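Local coordinates for protein ALDH21) (Physcomitrella patens subsp. patens, PDB 5MZ5) that oxidises succinic semialdehyde to succinate with NADP(+) as cofactor, as a member of the aldehyde dehydrogenase family, at residues A[41-46]-A[237-242]; A[103-108]-A[146-151]; A[109-114]-A[225-230]; A[117-122]-A[132-137]. All blocks are in the same frame, centred on the assembly; numbering follows the deposited sequence.

Contact 1: residues A[41-46]-A[237-242]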
loop_
_atom_site.group_PDB
_atom_site.type_symbol
_atom_site.label_atom_id
_atom_site.label_comp_id
_atom_site.label_asym_id
_atom_site.label_seq_id
_atom_site.Cartn_x
_atom_site.Cartn_y
_atom_site.Cartn_z
ATOM N N ASN A 41 -36.894 19.965 12.831
ATOM C CA ASN A 41 -37.215 18.602 13.191
ATOM C C ASN A 41 -35.927 17.921 13.595
ATOM O O ASN A 41 -34.843 18.338 13.184
ATOM C CB ASN A 41 -37.794 17.844 11.992
ATOM C CG ASN A 41 -39.161 18.277 11.561
ATOM O OD1 ASN A 41 -39.373 18.616 10.399
ATOM N ND2 ASN A 41 -40.136 18.177 12.447
ATOM N N ILE A 42 -36.048 16.866 14.395
ATOM C CA ILE A 42 -34.929 16.018 14.773
ATOM C C ILE A 42 -35.104 14.734 13.981
ATOM O O ILE A 42 -36.186 14.505 13.424
ATOM C CB ILE A 42 -34.738 15.834 16.303
ATOM C CG1 ILE A 42 -35.972 15.195 16.976
ATOM C CG2 ILE A 42 -34.392 17.184 16.927
ATOM C CD1 ILE A 42 -35.780 14.711 18.441
ATOM N N PHE A 43 -34.046 13.928 13.875
ATOM C CA PHE A 43 -34.124 12.738 13.059
ATOM C C PHE A 43 -34.025 11.488 13.880
ATOM O O PHE A 43 -33.041 11.264 14.566
ATOM C CB PHE A 43 -33.099 12.808 11.902
ATOM C CG PHE A 43 -33.497 13.909 10.939
ATOM C CD1 PHE A 43 -34.388 13.657 9.898
ATOM C CD2 PHE A 43 -33.067 15.222 11.137
ATOM C CE1 PHE A 43 -34.813 14.691 9.054
ATOM C CE2 PHE A 43 -33.512 16.251 10.312
ATOM C CZ PHE A 43 -34.391 15.979 9.280
ATOM N N LEU A 44 -35.095 10.697 13.841
ATOM C CA LEU A 44 -35.228 9.455 14.584
ATOM C C LEU A 44 -35.453 8.332 13.593
ATOM O O LEU A 44 -36.497 8.290 12.931
ATOM C CB LEU A 44 -36.380 9.571 15.603
ATOM C CG LEU A 44 -36.794 8.307 16.374
ATOM C CD1 LEU A 44 -35.652 7.762 17.195
ATOM C CD2 LEU A 44 -37.958 8.601 17.305
ATOM N N ALA A 45 -34.448 7.429 13.477
ATOM C CA ALA A 45 -34.456 6.284 12.563
ATOM C C ALA A 45 -34.773 6.754 11.119
ATOM O O ALA A 45 -35.694 6.227 10.476
ATOM C CB ALA A 45 -35.459 5.237 13.042
ATOM N N SER A 46 -34.016 7.802 10.661
ATOM C CA SER A 46 -34.057 8.456 9.334
ATOM C C SER A 46 -35.253 9.380 9.079
ATOM O O SER A 46 -35.366 9.948 7.987
ATOM C CB SER A 46 -33.982 7.420 8.209
ATOM O OG SER A 46 -33.032 6.404 8.473
ATOM N N GLY A 237 -33.461 3.734 9.181
ATOM C CA GLY A 237 -32.831 3.548 10.485
ATOM C C GLY A 237 -31.319 3.650 10.492
ATOM O O GLY A 237 -30.707 3.466 11.544
ATOM N N ALA A 238 -30.696 3.959 9.329
ATOM C CA ALA A 238 -29.233 4.115 9.177
ATOM C C ALA A 238 -28.703 5.292 10.010
ATOM O O ALA A 238 -27.516 5.331 10.375
ATOM C CB ALA A 238 -28.892 4.342 7.719
ATOM N N PHE A 239 -29.563 6.277 10.259
ATOM C CA PHE A 239 -29.135 7.436 11.024
ATOM C C PHE A 239 -30.216 7.994 11.922
ATOM O O PHE A 239 -31.408 7.886 11.634
ATOM C CB PHE A 239 -28.572 8.543 10.094
ATOM C CG PHE A 239 -29.605 9.398 9.397
ATOM C CD1 PHE A 239 -30.219 8.963 8.224
ATOM C CD2 PHE A 239 -30.006 10.614 9.942
ATOM C CE1 PHE A 239 -31.202 9.739 7.601
ATOM C CE2 PHE A 239 -30.985 11.390 9.313
ATOM C CZ PHE A 239 -31.581 10.945 8.153
ATOM N N SER A 240 -29.759 8.629 12.997
ATOM C CA SER A 240 -30.539 9.412 13.936
ATOM C C SER A 240 -29.652 10.578 14.337
ATOM O O SER A 240 -28.451 10.388 14.531
ATOM C CB SER A 240 -30.942 8.596 15.157
ATOM O OG SER A 240 -32.035 7.752 14.845
ATOM N N ILE A 241 -30.227 11.779 14.380
ATOM C CA ILE A 241 -29.553 13.020 14.798
ATOM C C ILE A 241 -30.472 13.658 15.843
ATOM O O ILE A 241 -31.545 14.169 15.503
ATOM C CB ILE A 241 -29.150 13.986 13.638
ATOM C CG1 ILE A 241 -28.259 13.259 12.590
ATOM C CG2 ILE A 241 -28.452 15.280 14.195
ATOM C CD1 ILE A 241 -28.124 13.963 11.301
ATOM N N LEU A 242 -30.079 13.516 17.122
ATOM C CA LEU A 242 -30.864 13.974 18.263
ATOM C C LEU A 242 -30.087 14.871 19.255
ATOM O O LEU A 242 -29.194 14.376 19.950
ATOM C CB LEU A 242 -31.463 12.786 19.056
ATOM C CG LEU A 242 -31.753 11.463 18.357
ATOM C CD1 LEU A 242 -31.454 10.298 19.291
ATOM C CD2 LEU A 242 -33.215 11.389 17.924
#
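F43 and I241 form an antiparallel hydrogen-bonded pair, a single bridge that joins strand 38-44 of the N-terminal sheet to strand 239-241 at the border of the Rossmann-type nucleotide-binding sheet. F43 N donates a hydrogen bond to I241 O (3.0 Å), and I241 N donates one to F43 O (2.9 Å). S240 OG then stands in for a backbone acceptor, taking a nearly straight bond (170°) from A45 N at 2.8 Å; the short serine keeps its hydroxyl within reach. The next link is again main chain, S46 N to F239 O (2.8 Å), nearly in line with the C=O. The two phenylalanine side chains run alongside each other in the same direction, their rings oblique, planes 37° apart, with F239 CE2 3.6 Å from F43 CB. The F239 ring also receives S46 CA over one face, a CH-pi contact. L242 CD2 lies 3.4 Å from F43 O. Further out, H229, E226 and L228 of helix 219-229 back the phenylalanines, while A81 and A84 of helix 75-94 meet S240 and A45. G237 suits the turn because its backbone angles would jam a CB against the preceding carbonyl; its N donates to S46 OG at 2.8 Å.

Contact 2: residues A[103-108]-A[146-151]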
loop_
_atom_site.group_PDB
_atom_site.type_symbol
_atom_site.label_atom_id
_atom_site.label_comp_id
_atom_site.label_asym_id
_atom_site.label_seq_id
_atom_site.Cartn_x
_atom_site.Cartn_y
_atom_site.Cartn_z
ATOM N N VAL A 103 -24.866 8.048 -2.012
ATOM C CA VAL A 103 -25.377 8.776 -0.835
ATOM C C VAL A 103 -24.492 10.023 -0.613
ATOM O O VAL A 103 -25.005 11.142 -0.522
ATOM C CB VAL A 103 -25.434 7.911 0.468
ATOM C CG1 VAL A 103 -25.851 8.753 1.680
ATOM C CG2 VAL A 103 -26.345 6.696 0.308
ATOM N N LEU A 104 -23.167 9.805 -0.534
ATOM C CA LEU A 104 -22.186 10.858 -0.277
ATOM C C LEU A 104 -22.152 11.927 -1.369
ATOM O O LEU A 104 -21.998 13.105 -1.057
ATOM C CB LEU A 104 -20.792 10.242 -0.020
ATOM C CG LEU A 104 -20.697 9.347 1.206
ATOM C CD1 LEU A 104 -19.589 8.353 1.086
ATOM C CD2 LEU A 104 -20.600 10.168 2.498
ATOM N N GLU A 105 -22.342 11.525 -2.636
ATOM C CA GLU A 105 -22.375 12.452 -3.769
ATOM C C GLU A 105 -23.647 13.294 -3.747
ATOM O O GLU A 105 -23.613 14.461 -4.154
ATOM C CB GLU A 105 -22.239 11.712 -5.109
ATOM C CG GLU A 105 -20.847 11.150 -5.334
ATOM C CD GLU A 105 -20.662 10.436 -6.659
ATOM O OE1 GLU A 105 -21.552 9.655 -7.068
ATOM O OE2 GLU A 105 -19.603 10.651 -7.285
ATOM N N LYS A 106 -24.763 12.704 -3.273
ATOM C CA LYS A 106 -26.035 13.408 -3.142
ATOM C C LYS A 106 -25.946 14.453 -2.022
ATOM O O LYS A 106 -26.533 15.515 -2.145
ATOM C CB LYS A 106 -27.205 12.433 -2.930
ATOM C CG LYS A 106 -27.660 11.779 -4.220
ATOM C CD LYS A 106 -28.757 10.749 -3.966
ATOM C CE LYS A 106 -29.152 10.047 -5.245
ATOM N NZ LYS A 106 -30.508 9.440 -5.151
ATOM N N VAL A 107 -25.161 14.166 -0.955
ATOM C CA VAL A 107 -24.922 15.108 0.143
ATOM C C VAL A 107 -24.096 16.297 -0.415
ATOM O O VAL A 107 -24.457 17.442 -0.166
ATOM C CB VAL A 107 -24.239 14.444 1.385
ATOM C CG1 VAL A 107 -23.903 15.480 2.459
ATOM C CG2 VAL A 107 -25.111 13.345 1.967
ATOM N N VAL A 108 -23.031 16.008 -1.198
ATOM C CA VAL A 108 -22.173 17.012 -1.855
ATOM C C VAL A 108 -23.036 17.984 -2.704
ATOM O O VAL A 108 -22.922 19.203 -2.527
ATOM C CB VAL A 108 -21.033 16.346 -2.680
ATOM C CG1 VAL A 108 -20.336 17.343 -3.608
ATOM C CG2 VAL A 108 -20.019 15.662 -1.769
ATOM N N VAL A 146 -14.275 13.656 -0.432
ATOM C CA VAL A 146 -13.193 12.704 -0.140
ATOM C C VAL A 146 -13.835 11.355 0.267
ATOM O O VAL A 146 -13.387 10.310 -0.209
ATOM C CB VAL A 146 -12.181 13.216 0.937
ATOM C CG1 VAL A 146 -11.195 12.122 1.343
ATOM C CG2 VAL A 146 -11.424 14.452 0.449
ATOM N N ALA A 147 -14.889 11.392 1.122
ATOM C CA ALA A 147 -15.573 10.185 1.578
ATOM C C ALA A 147 -16.219 9.433 0.431
ATOM O O ALA A 147 -16.102 8.206 0.392
ATOM C CB ALA A 147 -16.593 10.507 2.661
ATOM N N ALA A 148 -16.854 10.161 -0.527
ATOM C CA ALA A 148 -17.465 9.551 -1.715
ATOM C C ALA A 148 -16.407 8.749 -2.496
ATOM O O ALA A 148 -16.665 7.607 -2.887
ATOM C CB ALA A 148 -18.080 10.631 -2.616
ATOM N N GLU A 149 -15.197 9.329 -2.661
ATOM C CA GLU A 149 -14.096 8.690 -3.392
ATOM C C GLU A 149 -13.494 7.524 -2.646
ATOM O O GLU A 149 -13.095 6.543 -3.271
ATOM C CB GLU A 149 -13.023 9.733 -3.745
ATOM C CG GLU A 149 -13.596 10.810 -4.636
ATOM C CD GLU A 149 -12.786 12.077 -4.759
ATOM O OE1 GLU A 149 -11.657 12.145 -4.216
ATOM O OE2 GLU A 149 -13.310 13.021 -5.385
ATOM N N GLU A 150 -13.417 7.635 -1.307
ATOM C CA GLU A 150 -12.892 6.589 -0.439
ATOM C C GLU A 150 -13.856 5.393 -0.308
ATOM O O GLU A 150 -13.390 4.268 -0.133
ATOM C CB GLU A 150 -12.528 7.136 0.943
ATOM C CG GLU A 150 -11.328 8.078 0.959
ATOM C CD GLU A 150 -9.989 7.548 0.466
ATOM O OE1 GLU A 150 -9.158 8.375 0.029
ATOM O OE2 GLU A 150 -9.753 6.321 0.541
ATOM N N SER A 151 -15.181 5.632 -0.395
ATOM C CA SER A 151 -16.209 4.574 -0.284
ATOM C C SER A 151 -16.045 3.430 -1.312
ATOM O O SER A 151 -16.435 2.293 -1.017
ATOM C CB SER A 151 -17.619 5.161 -0.351
ATOM O OG SER A 151 -17.955 5.559 -1.665
#
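L104 meets A147 and A148 through a side chain whose CG stands beside its own backbone N, anti to the carbonyl carbon (chi1 -63°), and whose second torsion (chi2 155°) spreads both methyls over the neighbouring helix. CD1 and CD2 straddle the CB of A147, each 4.0 Å away. CD1 also rests on the backbone, 3.6 Å from A147 O, and touches S151 CB beyond. Closer to the L104 main chain, its CB packs against A148 CB at 3.8 Å. E105 adds the aliphatic part of its stem: CG lies 3.9 Å from A148 CB, while the extended chain carries the carboxylate onward, toward a weak, long ion pair with K101.

Segments 103-108 and 146-151, on helices 97-113 and 130-151, run nearly antiparallel, at 165°, with their axes 8.6 Å apart. The small A147 and A148 are consistent with this spacing: they let L104 CD1 come up to the main chain. The wider setting is the helical layer around the nucleotide-binding sheet, where I203 and A204 of helix 193-205 touch L104. From the other side of helix 130-151, E149 reaches K101 and R153 of the second subunit in salt bridges.

S151 OG is held by its own helix, donating to A148 O at 2.7 Å, which leaves its CB to face the leucine. The contact between the segments is van der Waals packing, with no polar bond across it: it depends on the fit of leucine methyls to alanine, while E149 and E150 spend their charges on salt bridges to the second subunit.

Contact 3: residues A[109-114]-A[225-230]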
loop_
_atom_site.group_PDB
_atom_site.type_symbol
_atom_site.label_atom_id
_atom_site.label_comp_id
_atom_site.label_asym_id
_atom_site.label_seq_id
_atom_site.Cartn_x
_atom_site.Cartn_y
_atom_site.Cartn_z
ATOM N N ALA A 109 -23.941 17.432 -3.547
ATOM C CA ALA A 109 -24.850 18.178 -4.423
ATOM C C ALA A 109 -25.821 19.076 -3.644
ATOM O O ALA A 109 -26.025 20.231 -4.030
ATOM C CB ALA A 109 -25.620 17.226 -5.336
ATOM N N GLU A 110 -26.377 18.565 -2.535
ATOM C CA GLU A 110 -27.289 19.333 -1.682
ATOM C C GLU A 110 -26.576 20.441 -0.895
ATOM O O GLU A 110 -27.152 21.518 -0.737
ATOM C CB GLU A 110 -28.105 18.420 -0.773
ATOM C CG GLU A 110 -29.531 18.199 -1.259
ATOM C CD GLU A 110 -30.494 19.337 -0.966
ATOM O OE1 GLU A 110 -30.921 19.469 0.204
ATOM O OE2 GLU A 110 -30.843 20.083 -1.911
ATOM N N LEU A 111 -25.324 20.196 -0.436
ATOM C CA LEU A 111 -24.512 21.212 0.252
ATOM C C LEU A 111 -24.176 22.381 -0.683
ATOM O O LEU A 111 -24.237 23.530 -0.264
ATOM C CB LEU A 111 -23.229 20.629 0.854
ATOM C CG LEU A 111 -23.375 19.650 2.023
ATOM C CD1 LEU A 111 -22.104 18.853 2.221
ATOM C CD2 LEU A 111 -23.756 20.354 3.309
ATOM N N LYS A 112 -23.864 22.088 -1.957
ATOM C CA LYS A 112 -23.559 23.109 -2.963
ATOM C C LYS A 112 -24.789 23.966 -3.269
ATOM O O LYS A 112 -24.676 25.183 -3.406
ATOM C CB LYS A 112 -23.039 22.456 -4.252
ATOM C CG LYS A 112 -21.635 21.895 -4.123
ATOM C CD LYS A 112 -21.221 21.193 -5.395
ATOM C CE LYS A 112 -19.792 20.693 -5.326
ATOM N NZ LYS A 112 -19.491 19.762 -6.442
ATOM N N ASN A 113 -25.960 23.317 -3.358
ATOM C CA ASN A 113 -27.255 23.902 -3.669
ATOM C C ASN A 113 -27.777 24.824 -2.562
ATOM O O ASN A 113 -28.420 25.831 -2.851
ATOM C CB ASN A 113 -28.255 22.770 -3.937
ATOM C CG ASN A 113 -29.471 23.199 -4.704
ATOM O OD1 ASN A 113 -29.390 23.631 -5.861
ATOM N ND2 ASN A 113 -30.630 23.071 -4.078
ATOM N N ARG A 114 -27.512 24.464 -1.298
ATOM C CA ARG A 114 -27.949 25.207 -0.118
ATOM C C ARG A 114 -26.768 25.935 0.565
ATOM O O ARG A 114 -26.890 26.310 1.722
ATOM C CB ARG A 114 -28.635 24.237 0.874
ATOM C CG ARG A 114 -29.939 23.617 0.351
ATOM C CD ARG A 114 -30.511 22.604 1.324
ATOM N NE ARG A 114 -31.060 23.224 2.528
ATOM C CZ ARG A 114 -31.608 22.558 3.538
ATOM N NH1 ARG A 114 -31.684 21.230 3.506
ATOM N NH2 ARG A 114 -32.069 23.210 4.597
ATOM N N GLY A 225 -29.157 16.010 8.403
ATOM C CA GLY A 225 -30.282 15.114 8.653
ATOM C C GLY A 225 -31.381 15.263 7.625
ATOM O O GLY A 225 -31.866 14.254 7.119
ATOM N N GLU A 226 -31.732 16.526 7.250
ATOM C CA GLU A 226 -32.737 16.837 6.225
ATOM C C GLU A 226 -32.279 16.291 4.875
ATOM O O GLU A 226 -33.072 15.688 4.140
ATOM C CB GLU A 226 -32.946 18.352 6.085
ATOM C CG GLU A 226 -33.664 19.038 7.227
ATOM C CD GLU A 226 -33.596 20.557 7.182
ATOM O OE1 GLU A 226 -33.638 21.171 8.272
ATOM O OE2 GLU A 226 -33.486 21.132 6.073
ATOM N N ILE A 227 -30.997 16.528 4.552
ATOM C CA ILE A 227 -30.367 16.069 3.317
ATOM C C ILE A 227 -30.404 14.527 3.272
ATOM O O ILE A 227 -30.887 13.966 2.301
ATOM C CB ILE A 227 -28.926 16.645 3.198
ATOM C CG1 ILE A 227 -28.961 18.177 2.976
ATOM C CG2 ILE A 227 -28.105 15.905 2.120
ATOM C CD1 ILE A 227 -27.663 18.917 3.267
ATOM N N LEU A 228 -29.963 13.867 4.355
ATOM C CA LEU A 228 -29.898 12.415 4.460
ATOM C C LEU A 228 -31.245 11.734 4.363
ATOM O O LEU A 228 -31.341 10.677 3.751
ATOM C CB LEU A 228 -29.155 11.991 5.743
ATOM C CG LEU A 228 -27.657 12.256 5.792
ATOM C CD1 LEU A 228 -27.102 11.847 7.128
ATOM C CD2 LEU A 228 -26.922 11.542 4.656
ATOM N N HIS A 229 -32.286 12.355 4.943
ATOM C CA HIS A 229 -33.665 11.875 4.938
ATOM C C HIS A 229 -34.219 11.685 3.517
ATOM O O HIS A 229 -34.970 10.750 3.287
ATOM C CB HIS A 229 -34.557 12.835 5.765
ATOM C CG HIS A 229 -36.026 12.623 5.566
ATOM N ND1 HIS A 229 -36.651 11.434 5.953
ATOM C CD2 HIS A 229 -36.944 13.426 4.980
ATOM C CE1 HIS A 229 -37.919 11.561 5.594
ATOM N NE2 HIS A 229 -38.147 12.742 5.013
ATOM N N LYS A 230 -33.839 12.558 2.570
ATOM C CA LYS A 230 -34.293 12.519 1.178
ATOM C C LYS A 230 -33.509 11.517 0.311
ATOM O O LYS A 230 -33.839 11.359 -0.861
ATOM C CB LYS A 230 -34.220 13.935 0.558
ATOM C CG LYS A 230 -35.130 14.979 1.231
ATOM C CD LYS A 230 -34.877 16.422 0.703
ATOM C CE LYS A 230 -33.607 17.086 1.218
ATOM N NZ LYS A 230 -33.542 18.539 0.905
#
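A salt-bridge network of E110, R114, E226 and K230 joins the C-terminal end of helix 97-113 to that of helix 219-229. R114 grips E226 end-on, with NH1 (3.1 Å) and NH2 (2.9 Å) both on the one oxygen OE2. That oxygen sits near the plane of the guanidinium, at its edge, and the two nitrogens come to it from the same face of the carboxylate, NH2 on the syn side and NH1 on the anti side. The bend of the arginine at chi3 (71°) turns the guanidinium toward E226. NH1 also faces E110 OE1, a long salt bridge at 3.8 Å. The same E110 oxygen accepts from K230 NZ at 2.9 Å, and this lysine comes from above the carboxylate plane. OE1 thus has two cationic neighbours, which probably favours its charged form. An alanine in place of R114 is likely to leave E226 OE2 without its two donors and E110 with K230 as its main cation in this network.

Beneath the charges lies an apolar floor. The branched I227 fits here because both its arms reach E110: CG2 lies 3.8 Å from E110 CB, and CG1 3.6 Å from OE1. Its CD1 goes on to L111 CD2, at 4.2 Å.

R114 NH2 also forms a salt bridge with E117, in the first turn of the following helix. L111 turns to T140, I141 and F144 of helix 130-151, while E226 packs on Y40 and F43 of strand 38-44, so the network lies between the helical layer and the N-terminal strand.

Contact 4: residues A[117-122]-A[132-137]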
loop_
_atom_site.group_PDB
_atom_site.type_symbol
_atom_site.label_atom_id
_atom_site.label_comp_id
_atom_site.label_asym_id
_atom_site.label_seq_id
_atom_site.Cartn_x
_atom_site.Cartn_y
_atom_site.Cartn_z
ATOM N N GLU A 117 -27.324 29.478 2.479
ATOM C CA GLU A 117 -28.273 29.206 3.559
ATOM C C GLU A 117 -27.577 28.477 4.730
ATOM O O GLU A 117 -27.778 28.854 5.877
ATOM C CB GLU A 117 -29.440 28.371 3.019
ATOM C CG GLU A 117 -30.457 27.938 4.062
ATOM C CD GLU A 117 -31.174 26.645 3.746
ATOM O OE1 GLU A 117 -31.738 26.049 4.691
ATOM O OE2 GLU A 117 -31.166 26.221 2.566
ATOM N N ILE A 118 -26.745 27.456 4.425
ATOM C CA ILE A 118 -25.989 26.693 5.429
ATOM C C ILE A 118 -24.960 27.606 6.114
ATOM O O ILE A 118 -24.884 27.608 7.346
ATOM C CB ILE A 118 -25.390 25.391 4.842
ATOM C CG1 ILE A 118 -26.514 24.418 4.419
ATOM C CG2 ILE A 118 -24.464 24.704 5.853
ATOM C CD1 ILE A 118 -26.070 23.352 3.423
ATOM N N ALA A 119 -24.227 28.425 5.322
ATOM C CA ALA A 119 -23.249 29.392 5.838
ATOM C C ALA A 119 -23.909 30.411 6.796
ATOM O O ALA A 119 -23.369 30.661 7.879
ATOM C CB ALA A 119 -22.543 30.111 4.696
ATOM N N GLN A 120 -25.081 30.948 6.411
ATOM C CA GLN A 120 -25.836 31.908 7.227
ATOM C C GLN A 120 -26.287 31.293 8.560
ATOM O O GLN A 120 -26.149 31.935 9.591
ATOM C CB GLN A 120 -27.038 32.496 6.452
ATOM C CG GLN A 120 -26.648 33.486 5.333
ATOM C CD GLN A 120 -26.045 34.780 5.831
ATOM O OE1 GLN A 120 -26.402 35.298 6.895
ATOM N NE2 GLN A 120 -25.126 35.346 5.059
ATOM N N THR A 121 -26.775 30.035 8.527
ATOM C CA THR A 121 -27.204 29.261 9.696
ATOM C C THR A 121 -26.018 29.009 10.619
ATOM O O THR A 121 -26.174 29.101 11.832
ATOM C CB THR A 121 -27.867 27.944 9.248
ATOM O OG1 THR A 121 -28.986 28.250 8.418
ATOM C CG2 THR A 121 -28.327 27.091 10.418
ATOM N N LEU A 122 -24.844 28.679 10.037
ATOM C CA LEU A 122 -23.592 28.445 10.744
ATOM C C LEU A 122 -23.152 29.667 11.510
ATOM O O LEU A 122 -22.867 29.560 12.693
ATOM C CB LEU A 122 -22.492 28.055 9.761
ATOM C CG LEU A 122 -22.074 26.620 9.697
ATOM C CD1 LEU A 122 -20.972 26.457 8.666
ATOM C CD2 LEU A 122 -21.561 26.125 11.068
ATOM N N ASP A 132 -15.671 32.939 7.405
ATOM C CA ASP A 132 -15.224 31.673 8.011
ATOM C C ASP A 132 -16.277 30.581 7.870
ATOM O O ASP A 132 -15.919 29.431 7.618
ATOM C CB ASP A 132 -14.851 31.858 9.498
ATOM C CG ASP A 132 -13.680 32.793 9.750
ATOM O OD1 ASP A 132 -12.859 32.986 8.818
ATOM O OD2 ASP A 132 -13.554 33.294 10.892
ATOM N N ALA A 133 -17.581 30.944 8.033
ATOM C CA ALA A 133 -18.716 30.031 7.884
ATOM C C ALA A 133 -18.757 29.447 6.465
ATOM O O ALA A 133 -18.960 28.251 6.336
ATOM C CB ALA A 133 -20.015 30.747 8.207
ATOM N N ARG A 134 -18.503 30.280 5.423
ATOM C CA ARG A 134 -18.443 29.868 4.000
ATOM C C ARG A 134 -17.278 28.919 3.781
ATOM O O ARG A 134 -17.451 27.908 3.102
ATOM C CB ARG A 134 -18.349 31.078 3.049
ATOM C CG ARG A 134 -19.655 31.869 2.988
ATOM C CD ARG A 134 -19.645 32.902 1.883
ATOM N NE ARG A 134 -20.778 33.818 2.014
ATOM C CZ ARG A 134 -20.668 35.122 2.250
ATOM N NH1 ARG A 134 -19.470 35.690 2.341
ATOM N NH2 ARG A 134 -21.753 35.871 2.386
ATOM N N GLY A 135 -16.131 29.220 4.420
ATOM C CA GLY A 135 -14.934 28.377 4.402
ATOM C C GLY A 135 -15.225 27.009 5.005
ATOM O O GLY A 135 -14.778 25.989 4.473
ATOM N N GLU A 136 -16.037 26.968 6.081
ATOM C CA GLU A 136 -16.446 25.722 6.741
ATOM C C GLU A 136 -17.383 24.860 5.866
ATOM O O GLU A 136 -17.291 23.630 5.926
ATOM C CB GLU A 136 -17.042 25.979 8.130
ATOM C CG GLU A 136 -17.451 24.697 8.837
ATOM C CD GLU A 136 -17.906 24.764 10.280
ATOM O OE1 GLU A 136 -18.321 23.712 10.805
ATOM O OE2 GLU A 136 -17.882 25.859 10.879
ATOM N N VAL A 137 -18.283 25.505 5.077
ATOM C CA VAL A 137 -19.193 24.796 4.170
ATOM C C VAL A 137 -18.372 24.165 3.000
ATOM O O VAL A 137 -18.565 22.994 2.701
ATOM C CB VAL A 137 -20.429 25.636 3.719
ATOM C CG1 VAL A 137 -21.404 24.792 2.904
ATOM C CG2 VAL A 137 -21.158 26.231 4.936
#
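V137 and L122 interlock where two consecutive helices, 115-126 and 130-151, joined by a short turn, pack at a steep angle: segments 117-122 and 132-137 meet at 126°, their axes 8.4 Å apart. The bump on the second helix is V137 CG2, which enters a hollow lined by I118, A119 and L122, 3.8 Å from I118 CG2 and 3.7 Å from L122 CD1. In return, L122 fills the groove between A133 and E136: its CB meets A133 CB at 4.0 Å, and its methyls lie along the glutamate. With CG anti to the backbone N (chi1 -179°) and the chain extended, E136 runs past those methyls, OE2 3.7 Å from L122 CD2. Its carboxylate pairs with K128 through OE2 and accepts from L192 N and N193 N through OE1, not far from the succinate-binding residues R139 and N189. A leucine in place of E136 would probably leave K128 without this anion and those two backbone N-H groups without their acceptor. At the other border the stem of R134 leans on A119, while its head is held by E116 and E355. Alanine suits both sides where the backbones come nearest: A133 CB sits 3.4 Å from A119 O.

From the N terminus, strand 38-44 enters contact 1, which closes the longest loop and encloses the other three contacts. Helix 97-113 serves contact 2 first and contact 3 next; their segments alternate along the chain, so the two loops cross. Contact 4, which closes the shortest loop, nests inside both. Contacts 2 and 4 share helix 130-151, without touching. V107 packs on I227 and L228, linking contacts 2 and 3; L111 meets I118 between contacts 3 and 4; S46 O and H229 ND1 probably hydrogen-bond between contacts 1 and 3. Together they tie the N-terminal strand, the helical layer and the border of the nucleotide-binding sheet, with contact 3 touching all the others.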